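Side-chain contacts in mnemiopsin 1 (Mnemiopsis leidyi, PDB 5VP3), which probably emits light when calcium binds its EF-hands, as a ctenophore photoprotein of the calcium-regulated family: residues A[182-185]-A[186-190]; A[125-128]-A[129-133]; A[149-152]-A[153-157]. All coordinates share one frame; numbering follows the deposited sequence.

Contact 1 (A[182-185]-A[186-190]). With NI (nickel (II) ion), chain F.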
loop_
_atom_site.group_PDB
_atom_site.type_symbol
_atom_site.label_atom_id
_atom_site.label_comp_id
_atom_site.label_asym_id
_atom_site.label_seq_id
_atom_site.Cartn_x
_atom_site.Cartn_y
_atom_site.Cartn_z
ATOM N N LEU A 182 -4.179 -12.051 3.377
ATOM C CA LEU A 182 -3.179 -10.999 3.336
ATOM C C LEU A 182 -3.744 -9.799 2.579
ATOM O O LEU A 182 -3.501 -8.652 2.965
ATOM C CB LEU A 182 -1.882 -11.505 2.710
ATOM C CG LEU A 182 -0.709 -10.527 2.745
ATOM C CD1 LEU A 182 -0.144 -10.304 4.110
ATOM C CD2 LEU A 182 0.419 -10.918 1.820
ATOM N N VAL A 183 -4.579 -10.050 1.564
ATOM C CA VAL A 183 -5.297 -8.947 0.935
ATOM C C VAL A 183 -6.072 -8.183 1.992
ATOM O O VAL A 183 -5.950 -6.954 2.123
ATOM C CB VAL A 183 -6.227 -9.464 -0.179
ATOM C CG1 VAL A 183 -7.142 -8.348 -0.697
ATOM C CG2 VAL A 183 -5.435 -10.008 -1.290
ATOM N N HIS A 184 -6.873 -8.895 2.774
ATOM C CA HIS A 184 -7.636 -8.228 3.818
ATOM C C HIS A 184 -6.712 -7.348 4.652
ATOM O O HIS A 184 -7.014 -6.176 4.924
ATOM C CB HIS A 184 -8.362 -9.264 4.702
ATOM C CG HIS A 184 -9.016 -8.676 5.925
ATOM N ND1 HIS A 184 -10.376 -8.448 6.009
ATOM C CD2 HIS A 184 -8.495 -8.259 7.108
ATOM C CE1 HIS A 184 -10.663 -7.923 7.189
ATOM N NE2 HIS A 184 -9.537 -7.789 7.874
ATOM N N LEU A 185 -5.577 -7.907 5.075
ATOM C CA LEU A 185 -4.627 -7.181 5.922
ATOM C C LEU A 185 -4.066 -5.957 5.218
ATOM O O LEU A 185 -3.931 -4.880 5.815
ATOM C CB LEU A 185 -3.502 -8.132 6.290
ATOM C CG LEU A 185 -2.586 -7.733 7.417
ATOM C CD1 LEU A 185 -1.964 -9.011 7.974
ATOM C CD2 LEU A 185 -1.487 -6.770 6.943
ATOM N N PHE A 186 -3.721 -6.107 3.940
ATOM C CA PHE A 186 -3.130 -5.005 3.175
ATOM C C PHE A 186 -4.150 -3.915 2.875
ATOM O O PHE A 186 -3.798 -2.738 2.788
ATOM C CB PHE A 186 -2.520 -5.550 1.870
ATOM C CG PHE A 186 -1.025 -5.857 1.957
ATOM C CD1 PHE A 186 -0.496 -6.632 2.971
ATOM C CD2 PHE A 186 -0.171 -5.404 1.002
ATOM C CE1 PHE A 186 0.870 -6.906 3.022
ATOM C CE2 PHE A 186 1.172 -5.676 1.060
ATOM C CZ PHE A 186 1.684 -6.431 2.083
ATOM N N ARG A 187 -5.397 -4.270 2.716
ATOM C CA ARG A 187 -6.419 -3.277 2.573
ATOM C C ARG A 187 -6.477 -2.379 3.794
ATOM O O ARG A 187 -6.580 -1.219 3.667
ATOM C CB ARG A 187 -7.779 -3.867 2.278
ATOM C CG ARG A 187 -7.891 -4.582 0.976
ATOM C CD ARG A 187 -9.302 -4.925 0.584
ATOM N NE ARG A 187 -9.451 -4.569 -0.772
ATOM C CZ ARG A 187 -10.176 -3.576 -1.195
ATOM N NH1 ARG A 187 -10.905 -2.895 -0.372
ATOM N NH2 ARG A 187 -10.161 -3.323 -2.465
ATOM N N LYS A 188 -6.377 -2.947 4.969
ATOM C CA LYS A 188 -6.330 -2.137 6.183
ATOM C C LYS A 188 -5.014 -1.372 6.290
ATOM O O LYS A 188 -5.002 -0.168 6.569
ATOM C CB LYS A 188 -6.515 -3.021 7.424
ATOM C CG LYS A 188 -7.868 -3.728 7.511
ATOM C CD LYS A 188 -9.001 -2.756 7.614
ATOM C CE LYS A 188 -10.348 -3.472 7.723
ATOM N NZ LYS A 188 -11.440 -2.685 7.077
ATOM N N PHE A 189 -3.889 -2.064 6.096
ATOM C CA PHE A 189 -2.591 -1.444 6.341
ATOM C C PHE A 189 -2.371 -0.265 5.393
ATOM O O PHE A 189 -1.796 0.753 5.783
ATOM C CB PHE A 189 -1.483 -2.520 6.217
ATOM C CG PHE A 189 -0.101 -2.099 6.749
ATOM C CD1 PHE A 189 0.203 -2.180 8.116
ATOM C CD2 PHE A 189 0.910 -1.665 5.872
ATOM C CE1 PHE A 189 1.487 -1.800 8.611
ATOM C CE2 PHE A 189 2.189 -1.292 6.357
ATOM C CZ PHE A 189 2.471 -1.368 7.728
ATOM N N TRP A 190 -2.841 -0.367 4.170
ATOM C CA TRP A 190 -2.542 0.568 3.134
ATOM C C TRP A 190 -3.707 1.451 2.643
ATOM O O TRP A 190 -3.545 2.160 1.696
ATOM C CB TRP A 190 -2.000 -0.178 1.938
ATOM C CG TRP A 190 -0.809 -1.010 2.105
ATOM C CD1 TRP A 190 -0.748 -2.339 2.114
ATOM C CD2 TRP A 190 0.520 -0.559 2.190
ATOM N NE1 TRP A 190 0.516 -2.753 2.246
ATOM C CE2 TRP A 190 1.325 -1.666 2.289
ATOM C CE3 TRP A 190 1.100 0.686 2.208
ATOM C CZ2 TRP A 190 2.672 -1.576 2.410
ATOM C CZ3 TRP A 190 2.413 0.774 2.315
ATOM C CH2 TRP A 190 3.201 -0.347 2.417
HETATM NI NI NI F . -11.956 -9.247 4.992
#
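With its CG anti to the backbone N (chi1 -174°), L182 holds its branch out from the helix beside the F186 ring, which leans back toward it, both side chains pointing the same way. F186 has an unusual first torsion of -95°, which lays the CD1/CE1 side of its ring against the leucine branch; L182 CD1 meets F186 CE1 at 3.7 Å. L185 crosses the same ring at a slant, its CD2 lying 4.1 Å from F186 CD1 and continuing to the root of F189. One turn on, W190 brings its indole nitrogen over a face of the F186 ring, NE1 standing 3.0 Å above the plane and offset toward the rim, while F189 CD2 sits over the centre of a W190 face. V183 CG1 flanks R187 CG at 4.2 Å, and H184 ND1 binds the nickel ion at 2.0 Å. K188 passes near the histidine ring, its CE 4.4 Å from H184 NE2, and its ammonium is hydrogen-bonded to E192. Four i to i+4 backbone bonds join the two segments, the first from F186 N to L182 O at 2.7 Å, and W190 N adds a fifth on F186 O. In the fold this is the last helix, 179-190: L182, V183 and F186 pack on S128 of helix 123-135, whereas L185 reaches L148 and F186 reaches M151 of helix 145-154.

Contact 2 (A[125-128]-A[129-133])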
loop_
_atom_site.group_PDB
_atom_site.type_symbol
_atom_site.label_atom_id
_atom_site.label_comp_id
_atom_site.label_asym_id
_atom_site.label_seq_id
_atom_site.Cartn_x
_atom_site.Cartn_y
_atom_site.Cartn_z
ATOM N N ALA A 125 -4.792 -5.579 -4.179
ATOM C CA ALA A 125 -4.600 -7.025 -4.278
ATOM C C ALA A 125 -3.339 -7.350 -5.044
ATOM O O ALA A 125 -2.625 -8.293 -4.700
ATOM C CB ALA A 125 -5.807 -7.678 -4.954
ATOM N N LEU A 126 -3.057 -6.593 -6.099
ATOM C CA LEU A 126 -1.790 -6.746 -6.809
ATOM C C LEU A 126 -0.598 -6.576 -5.857
ATOM O O LEU A 126 0.366 -7.351 -5.893
ATOM C CB LEU A 126 -1.717 -5.722 -7.965
ATOM C CG LEU A 126 -0.350 -5.457 -8.619
ATOM C CD1 LEU A 126 0.072 -6.630 -9.490
ATOM C CD2 LEU A 126 -0.358 -4.243 -9.463
ATOM N N LEU A 127 -0.620 -5.533 -5.029
ATOM C CA LEU A 127 0.487 -5.309 -4.096
ATOM C C LEU A 127 0.582 -6.446 -3.083
ATOM O O LEU A 127 1.670 -6.941 -2.777
ATOM C CB LEU A 127 0.272 -3.977 -3.393
ATOM C CG LEU A 127 1.279 -3.474 -2.372
ATOM C CD1 LEU A 127 2.515 -3.098 -3.073
ATOM C CD2 LEU A 127 0.759 -2.274 -1.622
ATOM N N SER A 128 -0.555 -6.903 -2.577
ATOM C CA SER A 128 -0.539 -7.949 -1.558
ATOM C C SER A 128 -0.031 -9.262 -2.125
ATOM O O SER A 128 0.796 -9.938 -1.494
ATOM C CB SER A 128 -1.947 -8.108 -0.981
ATOM O OG SER A 128 -2.003 -9.122 -0.020
ATOM N N ASN A 129 -0.501 -9.648 -3.315
ATOM C CA ASN A 129 -0.081 -10.921 -3.897
ATOM C C ASN A 129 1.375 -10.921 -4.359
ATOM O O ASN A 129 2.013 -11.993 -4.398
ATOM C CB ASN A 129 -1.032 -11.278 -5.039
ATOM C CG ASN A 129 -2.367 -11.817 -4.504
ATOM O OD1 ASN A 129 -2.382 -12.649 -3.607
ATOM N ND2 ASN A 129 -3.474 -11.312 -5.010
ATOM N N ALA A 130 1.942 -9.752 -4.665
ATOM C CA ALA A 130 3.370 -9.725 -4.956
ATOM C C ALA A 130 4.194 -9.834 -3.682
ATOM O O ALA A 130 5.233 -10.516 -3.646
ATOM C CB ALA A 130 3.736 -8.444 -5.701
ATOM N N TYR A 131 3.780 -9.149 -2.639
ATOM C CA TYR A 131 4.516 -9.271 -1.395
ATOM C C TYR A 131 4.401 -10.679 -0.847
ATOM O O TYR A 131 5.339 -11.190 -0.229
ATOM C CB TYR A 131 3.974 -8.300 -0.374
ATOM C CG TYR A 131 4.739 -7.026 -0.226
ATOM C CD1 TYR A 131 4.401 -5.916 -0.955
ATOM C CD2 TYR A 131 5.775 -6.921 0.685
ATOM C CE1 TYR A 131 5.085 -4.716 -0.795
ATOM C CE2 TYR A 131 6.466 -5.755 0.839
ATOM C CZ TYR A 131 6.118 -4.644 0.077
ATOM O OH TYR A 131 6.760 -3.435 0.221
ATOM N N TYR A 132 3.239 -11.296 -1.037
ATOM C CA TYR A 132 2.964 -12.619 -0.493
ATOM C C TYR A 132 4.127 -13.548 -0.737
ATOM O O TYR A 132 4.671 -14.153 0.186
ATOM C CB TYR A 132 1.705 -13.190 -1.144
ATOM C CG TYR A 132 1.088 -14.380 -0.470
ATOM C CD1 TYR A 132 0.153 -14.217 0.519
ATOM C CD2 TYR A 132 1.386 -15.684 -0.890
ATOM C CE1 TYR A 132 -0.462 -15.330 1.141
ATOM C CE2 TYR A 132 0.796 -16.785 -0.287
ATOM C CZ TYR A 132 -0.130 -16.599 0.723
ATOM O OH TYR A 132 -0.725 -17.678 1.296
ATOM N N ASP A 133 4.493 -13.693 -1.999
ATOM C CA ASP A 133 5.535 -14.631 -2.358
ATOM C C ASP A 133 6.869 -14.221 -1.758
ATOM O O ASP A 133 7.696 -15.064 -1.439
ATOM C CB ASP A 133 5.623 -14.728 -3.873
ATOM C CG ASP A 133 4.356 -15.265 -4.487
ATOM O OD1 ASP A 133 3.652 -16.040 -3.811
ATOM O OD2 ASP A 133 4.080 -14.915 -5.643
HETATM O O HOH W 1 -2.200 -11.759 -0.930
#
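Apolar contact comes first between L127 and Y131, one turn apart, which lie side by side and point the same way: L127 CD1 touches Y131 CE1 at 3.8 Å. The tyrosine ring also turns its CD1 edge to the backbone, so that L127 O lies in the ring plane, 3.4 Å from Y131 CD1. Water-mediated bonding joins neighbours S128 and N129. S128 OG, swung anti to its own N (chi1 178°), donates to the water at 2.8 Å, and the water donates in turn to N129 OD1, also at 2.8 Å; the bridge gives the hydroxyl proton an acceptor and links it to the amide oxygen. The other end of that amide stays by the preceding turn, with N129 ND2 3.2 Å from A125 O. That carbonyl receives the main-chain bond from N129 N at 2.9 Å, the first of four successive i to i+4 bonds that end with Y132 N on S128 O. Polar anchoring outside the segments belongs to Y132, whose OH is hydrogen-bonded to the carbonyls of L177 and G141. Such a helix, leading into the cadmium-bearing loop of D136, D140, T142 and E147, is the entering helix of an EF-hand.

Contact 3 (A[149-152]-A[153-157])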
loop_
_atom_site.group_PDB
_atom_site.type_symbol
_atom_site.label_atom_id
_atom_site.label_comp_id
_atom_site.label_asym_id
_atom_site.label_seq_id
_atom_site.Cartn_x
_atom_site.Cartn_y
_atom_site.Cartn_z
ATOM N N LYS A 149 6.101 -11.020 10.784
ATOM C CA LYS A 149 6.998 -10.237 11.626
ATOM C C LYS A 149 8.171 -9.686 10.813
ATOM O O LYS A 149 8.589 -8.538 10.999
ATOM C CB LYS A 149 7.518 -11.101 12.787
ATOM C CG LYS A 149 6.510 -11.378 13.925
ATOM C CD LYS A 149 6.968 -12.560 14.812
ATOM C CE LYS A 149 7.940 -12.147 15.913
ATOM N NZ LYS A 149 8.414 -13.332 16.679
ATOM N N THR A 150 8.757 -10.507 9.956
ATOM C CA THR A 150 9.825 -9.998 9.116
ATOM C C THR A 150 9.367 -8.768 8.373
ATOM O O THR A 150 10.090 -7.772 8.314
ATOM C CB THR A 150 10.281 -11.087 8.175
ATOM O OG1 THR A 150 10.736 -12.178 8.986
ATOM C CG2 THR A 150 11.396 -10.591 7.282
ATOM N N MET A 151 8.136 -8.791 7.852
ATOM C CA MET A 151 7.620 -7.618 7.162
ATOM C C MET A 151 7.521 -6.421 8.094
ATOM O O MET A 151 7.719 -5.269 7.672
ATOM C CB MET A 151 6.247 -7.902 6.557
ATOM C CG MET A 151 5.810 -6.772 5.628
ATOM S SD MET A 151 4.121 -6.845 4.976
ATOM C CE MET A 151 3.199 -6.128 6.297
ATOM N N MET A 152 7.129 -6.658 9.342
ATOM C CA MET A 152 7.068 -5.567 10.304
ATOM C C MET A 152 8.454 -4.975 10.529
ATOM O O MET A 152 8.630 -3.754 10.555
ATOM C CB MET A 152 6.493 -6.070 11.625
ATOM C CG MET A 152 5.091 -6.666 11.516
ATOM S SD MET A 152 4.033 -5.407 10.805
ATOM C CE MET A 152 2.509 -6.277 10.462
ATOM N N LYS A 153 9.452 -5.837 10.669
ATOM C CA LYS A 153 10.811 -5.375 10.897
ATOM C C LYS A 153 11.298 -4.528 9.731
ATOM O O LYS A 153 11.866 -3.454 9.928
ATOM C CB LYS A 153 11.708 -6.587 11.110
ATOM C CG LYS A 153 13.193 -6.325 11.105
ATOM C CD LYS A 153 13.924 -7.568 11.611
ATOM C CE LYS A 153 15.428 -7.456 11.418
ATOM N NZ LYS A 153 16.140 -8.631 12.004
ATOM N N ALA A 154 11.065 -4.994 8.500
ATOM C CA ALA A 154 11.446 -4.219 7.326
ATOM C C ALA A 154 10.765 -2.866 7.304
ATOM O O ALA A 154 11.319 -1.899 6.767
ATOM C CB ALA A 154 11.095 -4.984 6.054
ATOM N N PHE A 155 9.565 -2.768 7.867
ATOM C CA PHE A 155 8.843 -1.504 7.843
ATOM C C PHE A 155 8.993 -0.683 9.119
ATOM O O PHE A 155 8.261 0.292 9.288
ATOM C CB PHE A 155 7.372 -1.745 7.581
ATOM C CG PHE A 155 7.051 -1.870 6.149
ATOM C CD1 PHE A 155 6.999 -0.745 5.336
ATOM C CD2 PHE A 155 6.816 -3.103 5.608
ATOM C CE1 PHE A 155 6.698 -0.861 4.010
ATOM C CE2 PHE A 155 6.509 -3.236 4.286
ATOM C CZ PHE A 155 6.454 -2.117 3.478
ATOM N N ASP A 156 9.895 -1.051 10.027
ATOM C CA ASP A 156 10.036 -0.307 11.283
ATOM C C ASP A 156 8.716 -0.264 12.046
ATOM O O ASP A 156 8.375 0.741 12.672
ATOM C CB ASP A 156 10.532 1.123 11.055
ATOM C CG ASP A 156 11.987 1.182 10.684
ATOM O OD1 ASP A 156 12.633 0.106 10.676
ATOM O OD2 ASP A 156 12.471 2.307 10.404
ATOM N N VAL A 157 7.949 -1.341 11.955
ATOM C CA VAL A 157 6.810 -1.559 12.842
ATOM C C VAL A 157 7.305 -2.537 13.901
ATOM O O VAL A 157 8.087 -3.448 13.575
ATOM C CB VAL A 157 5.584 -2.102 12.089
ATOM C CG1 VAL A 157 4.410 -2.268 13.025
ATOM C CG2 VAL A 157 5.212 -1.182 10.929
#
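A Schellman motif ends helix 145-154, the helix that leaves the cadmium-binding loop containing E147, and M152 and V157 close it. V157 N donates to M152 O at 2.9 Å (157° at the hydrogen), while D156 N bonds to K153 O at 3.1 Å; D156, with positive phi (57°), is the C-prime residue that makes this reversal possible. M152 O also takes a weak bond from F155 N, whose other acceptor is M151 O at 3.1 Å. The apolar clasp spans the same turn: M152, bent at chi2 (-57°), brings its sulfur obliquely across the valine, SD 3.9 Å from V157 CG1. Beside it M151 crosses F155, its CG equally near two ring carbons, 3.8 Å from both F155 CD2 and F155 CE2. The edge of that ring faces the backbone, with M151 O in its plane and 3.1 Å from F155 CD2. The D156 carboxylate turns elsewhere, forming a salt bridge with R62 of helix 53-66. Hydrophobic contact across a helix end, here between M152 and V157, is a usual companion of the Schellman motif; in this EF-hand pair it accompanies the turn from the exiting helix toward helix 161-169.

All three contacts lie within the EF-hand pair, and F186, Y131, M151, F155 and W190 meet between their helices. Contacts 1 and 2 have centres 10 Å apart: L182 CD2 reaches Y132 CD1 at 3.6 Å, and the rings of F186 and Y131 meet with planes at about 60°. Contact 3, centred about 15 Å from contact 1, joins through F186 CE1 to M151 SD at 3.8 Å and W190 CH2 to F155 CZ at 3.9 Å. Contacts 2 and 3 meet at Y131 OH and F155 CZ, 3.5 Å apart. The nickel on H184 lies about 11 Å from the S128 side chain; cadmium ions lie about 7 Å from the Y132 side chain and about 4 Å from that of K188.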